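Local coordinates for protein pantothenate kinase (Coxiella burnetii, PDB 3TQC) that catalyses the ATP-dependent phosphorylation of pantothenate to 4'-phosphopantothenate, the first step of coenzyme A biosynthesis, at residues Ile58-Ser63 / Ser117-His122. Sequence-based numbering, arbitrary orientation.
Sequences IYLPLS and SRWPDH
Trp119 lays the six-membered end of its indole edge-on against Ser63, with Leu60 O also near that edge, joining the loop after helix 105-116 to the long helix 52-84 in this P-loop kinase of the phosphoribulokinase/uridine kinase family. The tight part lies at Ser63, a buried residue: its OG sits in the plane of the indole, 3.1 Å from both Trp119 CZ3 and CH2. That hydroxyl already donates to Leu60 O one turn back, OG to O 2.6 Å, on a lone pair in the carbonyl plane, with a C=O...OG angle of 129°. With chi1 at 75°, OG lies between the backbone N and the carbonyl carbon, a rotation that turns it back to the carbonyl and leaves it against the indole edge. Leu60 CD1 adds apolar packing, 4.3 Å from Trp119 CH2, and Leu33 touches both residues.

Arg118, partly exposed, forms the looser side. Its chain, bent at chi3, crosses the leucine at about a right angle, and its NH2 makes a salt bridge with Asp39. Within the loop, Arg118 CG lies 3.5 Å above one face of the indole; the guanidinium takes Leu60 CD1 over one face, offset toward the rim, 3.9 Å from Arg118 NE.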
ATOM      1  N   ILE B  58      15.350  15.806  15.926  1.00 24.24           N
ATOM      2  CA  ILE B  58      14.320  14.972  15.308  1.00 23.03           C
ATOM      3  C   ILE B  58      14.486  14.843  13.799  1.00 22.28           C
ATOM      4  O   ILE B  58      14.658  13.743  13.286  1.00 22.34           O
ATOM      5  CB  ILE B  58      12.912  15.506  15.605  1.00 22.72           C
ATOM      6  CG1 ILE B  58      12.674  15.621  17.116  1.00 24.04           C
ATOM      7  CG2 ILE B  58      11.866  14.587  15.007  1.00 21.58           C
ATOM      8  CD1 ILE B  58      12.565  14.279  17.806  1.00 23.73           C
ATOM      9  N   TYR B  59      14.456  15.963  13.083  1.00 22.62           N
ATOM     10  CA  TYR B  59      14.373  15.920  11.614  1.00 21.90           C
ATOM     11  C   TYR B  59      15.643  15.485  10.907  1.00 21.58           C
ATOM     12  O   TYR B  59      15.582  14.799   9.886  1.00 20.65           O
ATOM     13  CB  TYR B  59      13.836  17.252  11.077  1.00 22.06           C
ATOM     14  CG  TYR B  59      12.437  17.442  11.596  1.00 22.07           C
ATOM     15  CD1 TYR B  59      11.397  16.712  11.063  1.00 19.85           C
ATOM     16  CD2 TYR B  59      12.172  18.276  12.679  1.00 22.81           C
ATOM     17  CE1 TYR B  59      10.118  16.830  11.552  1.00 21.69           C
ATOM     18  CE2 TYR B  59      10.893  18.403  13.172  1.00 23.94           C
ATOM     19  CZ  TYR B  59       9.870  17.671  12.599  1.00 22.65           C
ATOM     20  OH  TYR B  59       8.591  17.778  13.073  1.00 24.77           O
ATOM     21  N   LEU B  60      16.792  15.847  11.460  1.00 22.87           N
ATOM     22  CA  LEU B  60      18.047  15.382  10.910  1.00 23.05           C
ATOM     23  C   LEU B  60      18.151  13.852  10.992  1.00 22.90           C
ATOM     24  O   LEU B  60      18.336  13.204   9.975  1.00 21.77           O
ATOM     25  CB  LEU B  60      19.233  16.073  11.568  1.00 24.53           C
ATOM     26  CG  LEU B  60      20.607  15.633  11.051  1.00 25.39           C
ATOM     27  CD1 LEU B  60      20.637  15.643   9.525  1.00 23.48           C
ATOM     28  CD2 LEU B  60      21.699  16.528  11.622  1.00 25.64           C
ATOM     29  N   PRO B  61      18.003  13.267  12.191  1.00 23.69           N
ATOM     30  CA  PRO B  61      18.047  11.795  12.210  1.00 23.61           C
ATOM     31  C   PRO B  61      16.884  11.137  11.451  1.00 22.33           C
ATOM     32  O   PRO B  61      17.053  10.050  10.890  1.00 21.56           O
ATOM     33  CB  PRO B  61      18.003  11.436  13.703  1.00 24.50           C
ATOM     34  CG  PRO B  61      17.664  12.700  14.425  1.00 25.66           C
ATOM     35  CD  PRO B  61      18.043  13.847  13.542  1.00 24.99           C
ATOM     36  N   LEU B  62      15.719  11.787  11.436  1.00 21.73           N
ATOM     37  CA  LEU B  62      14.608  11.291  10.643  1.00 20.72           C
ATOM     38  C   LEU B  62      15.045  11.235   9.191  1.00 20.38           C
ATOM     39  O   LEU B  62      14.819  10.239   8.521  1.00 19.70           O
ATOM     40  CB  LEU B  62      13.351  12.154  10.812  1.00 19.90           C
ATOM     41  CG  LEU B  62      12.173  11.804   9.897  1.00 19.22           C
ATOM     42  CD1 LEU B  62      11.884  10.308   9.927  1.00 16.64           C
ATOM     43  CD2 LEU B  62      10.905  12.612  10.237  1.00 18.32           C
ATOM     44  N   SER B  63      15.699  12.291   8.718  1.00 21.03           N
ATOM     45  CA  SER B  63      16.156  12.302   7.338  1.00 21.32           C
ATOM     46  C   SER B  63      17.174  11.195   7.079  1.00 21.66           C
ATOM     47  O   SER B  63      17.129  10.562   6.026  1.00 21.89           O
ATOM     48  CB  SER B  63      16.706  13.666   6.924  1.00 21.95           C
ATOM     49  OG  SER B  63      17.987  13.906   7.475  1.00 24.92           O
ATOM     50  N   SER B 117      18.220  16.247   0.964  1.00 22.90           N
ATOM     51  CA  SER B 117      19.024  16.614  -0.179  1.00 24.16           C
ATOM     52  C   SER B 117      20.529  16.638   0.142  1.00 26.03           C
ATOM     53  O   SER B 117      21.341  16.638  -0.764  1.00 26.70           O
ATOM     54  CB  SER B 117      18.568  17.967  -0.735  1.00 24.68           C
ATOM     55  OG  SER B 117      19.191  19.040  -0.073  1.00 24.88           O
ATOM     56  N   ARG B 118      20.893  16.652   1.425  1.00 27.25           N
ATOM     57  CA  ARG B 118      22.306  16.675   1.832  1.00 29.24           C
ATOM     58  C   ARG B 118      23.085  15.410   1.488  1.00 29.59           C
ATOM     59  O   ARG B 118      24.310  15.452   1.436  1.00 31.77           O
ATOM     60  CB  ARG B 118      22.435  16.938   3.341  1.00 29.84           C
ATOM     61  CG  ARG B 118      22.230  15.698   4.222  1.00 29.53           C
ATOM     62  CD  ARG B 118      21.767  16.051   5.656  1.00 30.25           C
ATOM     63  NE  ARG B 118      22.718  16.884   6.406  1.00 31.52           N
ATOM     64  CZ  ARG B 118      23.742  16.434   7.131  1.00 32.50           C
ATOM     65  NH1 ARG B 118      24.031  15.138   7.198  1.00 33.78           N
ATOM     66  NH2 ARG B 118      24.509  17.300   7.779  1.00 34.83           N
ATOM     67  N   TRP B 119      22.400  14.289   1.275  1.00 28.88           N
ATOM     68  CA  TRP B 119      23.074  13.025   0.956  1.00 29.46           C
ATOM     69  C   TRP B 119      23.317  12.840  -0.533  1.00 29.61           C
ATOM     70  O   TRP B 119      22.390  12.926  -1.325  1.00 28.68           O
ATOM     71  CB  TRP B 119      22.291  11.841   1.511  1.00 28.70           C
ATOM     72  CG  TRP B 119      22.561  11.653   2.934  1.00 30.88           C
ATOM     73  CD1 TRP B 119      23.678  11.101   3.491  1.00 32.56           C
ATOM     74  CD2 TRP B 119      21.735  12.066   4.010  1.00 30.35           C
ATOM     75  NE1 TRP B 119      23.584  11.130   4.856  1.00 32.77           N
ATOM     76  CE2 TRP B 119      22.397  11.717   5.201  1.00 32.23           C
ATOM     77  CE3 TRP B 119      20.500  12.691   4.084  1.00 30.63           C
ATOM     78  CZ2 TRP B 119      21.860  11.970   6.449  1.00 32.03           C
ATOM     79  CZ3 TRP B 119      19.970  12.949   5.325  1.00 30.81           C
ATOM     80  CH2 TRP B 119      20.643  12.576   6.491  1.00 31.00           C
ATOM     81  N   PRO B 120      24.573  12.546  -0.912  1.00 31.25           N
ATOM     82  CA  PRO B 120      24.928  12.545  -2.323  1.00 31.80           C
ATOM     83  C   PRO B 120      24.273  11.443  -3.158  1.00 30.90           C
ATOM     84  O   PRO B 120      24.321  11.522  -4.378  1.00 31.44           O
ATOM     85  CB  PRO B 120      26.467  12.402  -2.302  1.00 33.59           C
ATOM     86  CG  PRO B 120      26.770  11.742  -1.030  1.00 33.75           C
ATOM     87  CD  PRO B 120      25.746  12.261  -0.055  1.00 32.44           C
ATOM     88  N   ASP B 121      23.676  10.428  -2.537  1.00 29.79           N
ATOM     89  CA  ASP B 121      22.894   9.447  -3.302  1.00 29.16           C
ATOM     90  C   ASP B 121      21.543   9.986  -3.730  1.00 26.90           C
ATOM     91  O   ASP B 121      20.904   9.395  -4.585  1.00 26.51           O
ATOM     92  CB  ASP B 121      22.677   8.139  -2.527  1.00 29.31           C
ATOM     93  CG  ASP B 121      23.922   7.256  -2.503  1.00 32.99           C
ATOM     94  OD1 ASP B 121      24.880   7.548  -3.250  1.00 37.72           O
ATOM     95  OD2 ASP B 121      23.943   6.273  -1.729  1.00 37.55           O
ATOM     96  N   HIS B 122      21.093  11.081  -3.131  1.00 25.45           N
ATOM     97  CA  HIS B 122      19.796  11.621  -3.481  1.00 23.64           C
ATOM     98  C   HIS B 122      19.664  13.112  -3.221  1.00 23.57           C
ATOM     99  O   HIS B 122      18.809  13.546  -2.472  1.00 22.52           O
ATOM    100  CB  HIS B 122      18.691  10.814  -2.806  1.00 22.33           C
ATOM    101  CG  HIS B 122      18.883  10.601  -1.344  1.00 21.92           C
ATOM    102  ND1 HIS B 122      18.709  11.606  -0.414  1.00 21.19           N
ATOM    103  CD2 HIS B 122      19.191   9.485  -0.643  1.00 21.58           C
ATOM    104  CE1 HIS B 122      18.923  11.118   0.795  1.00 20.51           C
ATOM    105  NE2 HIS B 122      19.218   9.836   0.685  1.00 21.06           N
TER